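Local coordinates for protein alpha-galactosidase (PDB 3MI6) that probably hydrolyses terminal, non-reducing alpha-D-galactose residues of alpha-galactosides, as a member of glycoside hydrolase family 36, at residues P568-G573 against F633-F638; K627-L632 against Q663-R668. All blocks are in the same frame, centred on the assembly; numbering follows the deposited sequence.

Contact 1: P568-G573 against F633-F638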
loop_
_atom_site.group_PDB
_atom_site.type_symbol
_atom_site.label_atom_id
_atom_site.label_comp_id
_atom_site.label_asym_id
_atom_site.label_seq_id
_atom_site.Cartn_x
_atom_site.Cartn_y
_atom_site.Cartn_z
ATOM N N PRO D 568 5.800 8.896 -29.111
ATOM C CA PRO D 568 5.911 10.358 -29.178
ATOM C C PRO D 568 4.686 10.964 -29.829
ATOM O O PRO D 568 4.052 10.312 -30.641
ATOM C CB PRO D 568 7.110 10.585 -30.091
ATOM C CG PRO D 568 7.732 9.215 -30.331
ATOM C CD PRO D 568 6.691 8.216 -30.071
ATOM N N GLN D 569 4.371 12.208 -29.500
ATOM C CA GLN D 569 3.159 12.853 -29.998
ATOM C C GLN D 569 3.089 12.955 -31.521
ATOM O O GLN D 569 2.008 13.068 -32.085
ATOM C CB GLN D 569 2.990 14.244 -29.382
ATOM C CG GLN D 569 4.043 15.222 -29.794
ATOM C CD GLN D 569 5.292 15.144 -28.956
ATOM O OE1 GLN D 569 5.587 14.115 -28.357
ATOM N NE2 GLN D 569 6.038 16.245 -28.901
ATOM N N ALA D 570 4.240 12.935 -32.182
ATOM C CA ALA D 570 4.270 12.966 -33.638
ATOM C C ALA D 570 3.388 11.862 -34.237
ATOM O O ALA D 570 2.804 12.028 -35.309
ATOM C CB ALA D 570 5.703 12.831 -34.133
HETATM N N MSE D 571 3.281 10.752 -33.517
HETATM C CA MSE D 571 2.565 9.578 -33.982
HETATM C C MSE D 571 1.043 9.604 -33.729
HETATM O O MSE D 571 0.298 8.811 -34.317
HETATM C CB MSE D 571 3.174 8.335 -33.345
HETATM C CG MSE D 571 4.624 8.068 -33.748
HETATM SE SE MSE D 571 5.297 6.411 -32.946
HETATM C CE MSE D 571 7.180 6.500 -33.540
HETATM N N MSE D 572 0.586 10.527 -32.884
HETATM C CA MSE D 572 -0.804 10.548 -32.431
HETATM C C MSE D 572 -1.692 11.558 -33.150
HETATM O O MSE D 572 -1.612 12.757 -32.891
HETATM C CB MSE D 572 -0.866 10.878 -30.942
HETATM C CG MSE D 572 -0.494 9.767 -29.992
HETATM SE SE MSE D 572 -0.376 10.498 -28.146
HETATM C CE MSE D 572 1.586 10.635 -27.933
ATOM N N GLY D 573 -2.569 11.087 -34.026
ATOM C CA GLY D 573 -3.587 11.971 -34.554
ATOM C C GLY D 573 -4.493 12.403 -33.405
ATOM O O GLY D 573 -4.712 11.634 -32.482
ATOM N N PHE D 633 5.116 21.554 -30.902
ATOM C CA PHE D 633 4.029 20.667 -30.512
ATOM C C PHE D 633 4.214 19.244 -31.041
ATOM O O PHE D 633 4.125 18.263 -30.307
ATOM C CB PHE D 633 2.709 21.229 -31.021
ATOM C CG PHE D 633 2.059 22.223 -30.093
ATOM C CD1 PHE D 633 1.843 21.918 -28.769
ATOM C CD2 PHE D 633 1.626 23.445 -30.565
ATOM C CE1 PHE D 633 1.236 22.812 -27.931
ATOM C CE2 PHE D 633 1.018 24.346 -29.729
ATOM C CZ PHE D 633 0.824 24.029 -28.412
ATOM N N GLN D 634 4.493 19.134 -32.327
ATOM C CA GLN D 634 4.671 17.832 -32.940
ATOM C C GLN D 634 6.002 17.135 -32.631
ATOM O O GLN D 634 6.005 15.932 -32.422
ATOM C CB GLN D 634 4.443 17.933 -34.447
ATOM C CG GLN D 634 3.028 18.349 -34.817
ATOM C CD GLN D 634 2.865 18.435 -36.313
ATOM O OE1 GLN D 634 3.851 18.340 -37.045
ATOM N NE2 GLN D 634 1.631 18.596 -36.786
ATOM N N PHE D 635 7.125 17.855 -32.594
ATOM C CA PHE D 635 8.433 17.175 -32.486
ATOM C C PHE D 635 9.274 17.520 -31.257
ATOM O O PHE D 635 10.307 16.882 -31.009
ATOM C CB PHE D 635 9.281 17.368 -33.751
ATOM C CG PHE D 635 8.565 17.014 -35.010
ATOM C CD1 PHE D 635 8.270 15.687 -35.303
ATOM C CD2 PHE D 635 8.182 18.004 -35.907
ATOM C CE1 PHE D 635 7.618 15.348 -36.462
ATOM C CE2 PHE D 635 7.519 17.674 -37.078
ATOM C CZ PHE D 635 7.236 16.341 -37.361
ATOM N N GLY D 636 8.837 18.522 -30.497
ATOM C CA GLY D 636 9.518 18.895 -29.272
ATOM C C GLY D 636 9.627 17.764 -28.274
ATOM O O GLY D 636 8.808 16.853 -28.257
ATOM N N LYS D 637 10.654 17.818 -27.440
ATOM C CA LYS D 637 10.885 16.780 -26.449
ATOM C C LYS D 637 9.745 16.796 -25.426
ATOM O O LYS D 637 9.347 17.860 -24.930
ATOM C CB LYS D 637 12.255 16.971 -25.782
ATOM C CG LYS D 637 12.647 15.838 -24.851
ATOM C CD LYS D 637 14.016 16.045 -24.224
ATOM C CE LYS D 637 15.123 15.799 -25.243
ATOM N NZ LYS D 637 16.426 15.572 -24.545
ATOM N N PHE D 638 9.220 15.616 -25.112
ATOM C CA PHE D 638 7.982 15.512 -24.350
ATOM C C PHE D 638 8.219 15.077 -22.912
ATOM O O PHE D 638 8.770 14.010 -22.641
ATOM C CB PHE D 638 7.029 14.532 -25.049
ATOM C CG PHE D 638 5.624 14.510 -24.493
ATOM C CD1 PHE D 638 5.256 13.583 -23.527
ATOM C CD2 PHE D 638 4.654 15.368 -24.985
ATOM C CE1 PHE D 638 3.945 13.543 -23.033
ATOM C CE2 PHE D 638 3.347 15.329 -24.490
ATOM C CZ PHE D 638 2.994 14.415 -23.515
HETATM O O HOH W 1 7.078 13.892 -31.340
#
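Q569 reaches F633 and G636 because its CG sits between the backbone N and the carbonyl carbon (chi1 66°) and the chain then bends at chi2 (-85°), turning the amide toward the end of helix 630-635. The contact joins the short 3-10 turn leading into strand 572-576, a strand of the (beta/alpha)8 barrel, to the helix end and the start of the C-terminal antiparallel sheet. NE2 of Q569 donates twice: to O of G636 at 2.9 Å and to O of F633 at 3.1 Å. Both acceptors lie close to the amide plane, evidence that the pair fixes the rotation of the amide. The donor lies near the carbonyl plane of G636 but well above that of F633, so the second bond misses a lone pair. A water accepts from N of A570 and donates to O of Q634, bridging two atoms not directly hydrogen-bonded. CB of A570 packs against CE1 of F635 at 3.9 Å. F638, whose ring meets W654, crosses Q569 obliquely, and V656 touches both side chains. The amide and ring planes of Q569 and F638 are 50° apart, and OE1 of Q569 lies 3.6 Å from CB of F638.

Contact 2: K627-L632 against Q663-R668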
loop_
_atom_site.group_PDB
_atom_site.type_symbol
_atom_site.label_atom_id
_atom_site.label_comp_id
_atom_site.label_asym_id
_atom_site.label_seq_id
_atom_site.Cartn_x
_atom_site.Cartn_y
_atom_site.Cartn_z
ATOM N N LYS D 627 -0.199 26.347 -35.791
ATOM C CA LYS D 627 0.755 26.473 -36.894
ATOM C C LYS D 627 2.041 27.190 -36.455
ATOM O O LYS D 627 3.145 26.771 -36.804
ATOM C CB LYS D 627 0.129 27.219 -38.075
ATOM C CG LYS D 627 -0.943 26.467 -38.862
ATOM C CD LYS D 627 -1.448 27.346 -40.008
ATOM C CE LYS D 627 -2.362 26.596 -40.941
ATOM N NZ LYS D 627 -2.736 27.423 -42.133
ATOM N N CYS D 628 1.875 28.271 -35.696
ATOM C CA CYS D 628 2.982 29.077 -35.169
ATOM C C CYS D 628 3.942 28.178 -34.404
ATOM O O CYS D 628 5.147 28.344 -34.476
ATOM C CB CYS D 628 2.421 30.186 -34.253
ATOM S SG CYS D 628 3.524 31.573 -33.670
ATOM N N TYR D 629 3.405 27.200 -33.692
ATOM C CA TYR D 629 4.234 26.399 -32.821
ATOM C C TYR D 629 4.184 24.937 -33.208
ATOM O O TYR D 629 4.312 24.053 -32.356
ATOM C CB TYR D 629 3.788 26.566 -31.359
ATOM C CG TYR D 629 4.045 27.933 -30.768
ATOM C CD1 TYR D 629 5.308 28.286 -30.314
ATOM C CD2 TYR D 629 3.027 28.867 -30.653
ATOM C CE1 TYR D 629 5.556 29.534 -29.767
ATOM C CE2 TYR D 629 3.266 30.115 -30.108
ATOM C CZ TYR D 629 4.537 30.441 -29.667
ATOM O OH TYR D 629 4.789 31.681 -29.128
ATOM N N ARG D 630 4.010 24.669 -34.493
ATOM C CA ARG D 630 3.806 23.295 -34.914
ATOM C C ARG D 630 5.033 22.418 -34.653
ATOM O O ARG D 630 4.895 21.284 -34.209
ATOM C CB ARG D 630 3.374 23.224 -36.382
ATOM C CG ARG D 630 2.664 21.931 -36.781
ATOM C CD ARG D 630 2.933 21.664 -38.232
ATOM N NE ARG D 630 1.823 21.959 -39.140
ATOM C CZ ARG D 630 1.721 23.056 -39.886
ATOM N NH1 ARG D 630 2.645 24.005 -39.819
ATOM N NH2 ARG D 630 0.678 23.208 -40.690
ATOM N N GLN D 631 6.221 22.954 -34.915
ATOM C CA GLN D 631 7.464 22.208 -34.736
ATOM C C GLN D 631 7.650 21.788 -33.276
ATOM O O GLN D 631 8.112 20.673 -32.963
ATOM C CB GLN D 631 8.639 23.062 -35.206
ATOM C CG GLN D 631 9.970 22.337 -35.322
ATOM C CD GLN D 631 9.988 21.307 -36.434
ATOM O OE1 GLN D 631 9.208 21.398 -37.374
ATOM N NE2 GLN D 631 10.882 20.317 -36.329
ATOM N N LEU D 632 7.276 22.698 -32.382
ATOM C CA LEU D 632 7.368 22.468 -30.948
ATOM C C LEU D 632 6.372 21.382 -30.500
ATOM O O LEU D 632 6.736 20.413 -29.830
ATOM C CB LEU D 632 7.095 23.788 -30.232
ATOM C CG LEU D 632 7.283 23.842 -28.720
ATOM C CD1 LEU D 632 8.624 23.247 -28.322
ATOM C CD2 LEU D 632 7.145 25.269 -28.197
ATOM N N GLN D 663 12.456 27.463 -26.081
ATOM C CA GLN D 663 11.014 27.592 -26.155
ATOM C C GLN D 663 10.361 26.391 -25.512
ATOM O O GLN D 663 10.939 25.298 -25.505
ATOM C CB GLN D 663 10.538 27.748 -27.603
ATOM C CG GLN D 663 10.913 29.078 -28.269
ATOM C CD GLN D 663 9.778 29.636 -29.138
ATOM O OE1 GLN D 663 9.069 30.576 -28.733
ATOM N NE2 GLN D 663 9.595 29.052 -30.333
ATOM N N ALA D 664 9.174 26.595 -24.939
ATOM C CA ALA D 664 8.415 25.484 -24.369
ATOM C C ALA D 664 6.948 25.823 -24.275
ATOM O O ALA D 664 6.590 26.980 -24.107
ATOM C CB ALA D 664 8.952 25.087 -23.006
ATOM N N ILE D 665 6.099 24.808 -24.409
ATOM C CA ILE D 665 4.701 24.950 -24.053
ATOM C C ILE D 665 4.276 23.890 -23.048
ATOM O O ILE D 665 4.415 22.695 -23.289
ATOM C CB ILE D 665 3.809 24.910 -25.271
ATOM C CG1 ILE D 665 3.981 26.212 -26.061
ATOM C CG2 ILE D 665 2.363 24.743 -24.857
ATOM C CD1 ILE D 665 3.208 26.265 -27.367
ATOM N N ALA D 666 3.778 24.350 -21.904
ATOM C CA ALA D 666 3.266 23.481 -20.850
ATOM C C ALA D 666 1.749 23.582 -20.801
ATOM O O ALA D 666 1.158 24.553 -21.266
ATOM C CB ALA D 666 3.863 23.872 -19.506
ATOM N N ALA D 667 1.106 22.567 -20.252
ATOM C CA ALA D 667 -0.337 22.603 -20.149
ATOM C C ALA D 667 -0.725 21.853 -18.913
ATOM O O ALA D 667 -0.180 20.791 -18.656
ATOM C CB ALA D 667 -0.970 21.980 -21.363
ATOM N N ARG D 668 -1.642 22.430 -18.140
ATOM C CA ARG D 668 -2.234 21.783 -16.982
ATOM C C ARG D 668 -3.741 21.683 -17.217
ATOM O O ARG D 668 -4.403 22.673 -17.512
ATOM C CB ARG D 668 -1.955 22.608 -15.743
ATOM C CG ARG D 668 -2.403 22.018 -14.457
ATOM C CD ARG D 668 -2.002 22.963 -13.334
ATOM N NE ARG D 668 -2.296 22.434 -12.006
ATOM C CZ ARG D 668 -3.409 22.700 -11.324
ATOM N NH1 ARG D 668 -4.339 23.490 -11.841
ATOM N NH2 ARG D 668 -3.594 22.165 -10.126
#
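Y629 and I665 make the first contact along segment 627-632. Y629 is the break between helices 613-628 and 630-635: it is the first residue to leave helical geometry and also the N-cap position of the next helix. Its CG stands anti to the carbonyl carbon (chi1 -68°), which turns the ring toward strand 663-670. CD1 of I665 comes over one face, 4.2 Å from the ring centroid and 24° off its normal, which meets the geometry of a CH-pi contact. The methyl is displaced toward the rim, with its shortest approach, 3.9 Å, to CG of Y629. Q663 comes to the same ring differently: its OE1 is at the edge, in the ring plane, 3.8 Å from CE1 of Y629, and the two side chains run at about a right angle. R630 turns to E362 and E329, with which it forms salt bridges.

L632 returns to the strand. With CG anti to the backbone N (chi1 -173°), it directs CD2 to CG1 of I665 at 3.9 Å, while CD1 of L632 lies 4.2 Å from O of Q663. I665 is thus held by L632 through CG1 and by Y629 through CD1. Around them, strand 663-670 runs between strands 651-657 and 728-736 of the C-terminal sheet. V656 touches L632, V733 touches Y629, F599 touches I665, and F625 of helix 613-628 meets the tyrosine ring.

Helix 630-635 serves both contacts, and both reach the C-terminal antiparallel sheet, with centres about 10 Å apart. Contact 1 is partly buried and lies nearer the centre of the chain, its centre about 13 Å away against about 23 Å for contact 2. It ties a barrel strand's entry to the helix's C-terminal end and sheet strand 637-640, mainly through polar bonds to backbone carbonyls. Contact 2 is more buried and packs the helix's N-terminal part on strand 663-670, with apolar groups and a CH-pi approach. The two touch directly, CZ of F633 packing against CD1 of I665. Along the chain the two contacts cross, their segments alternating.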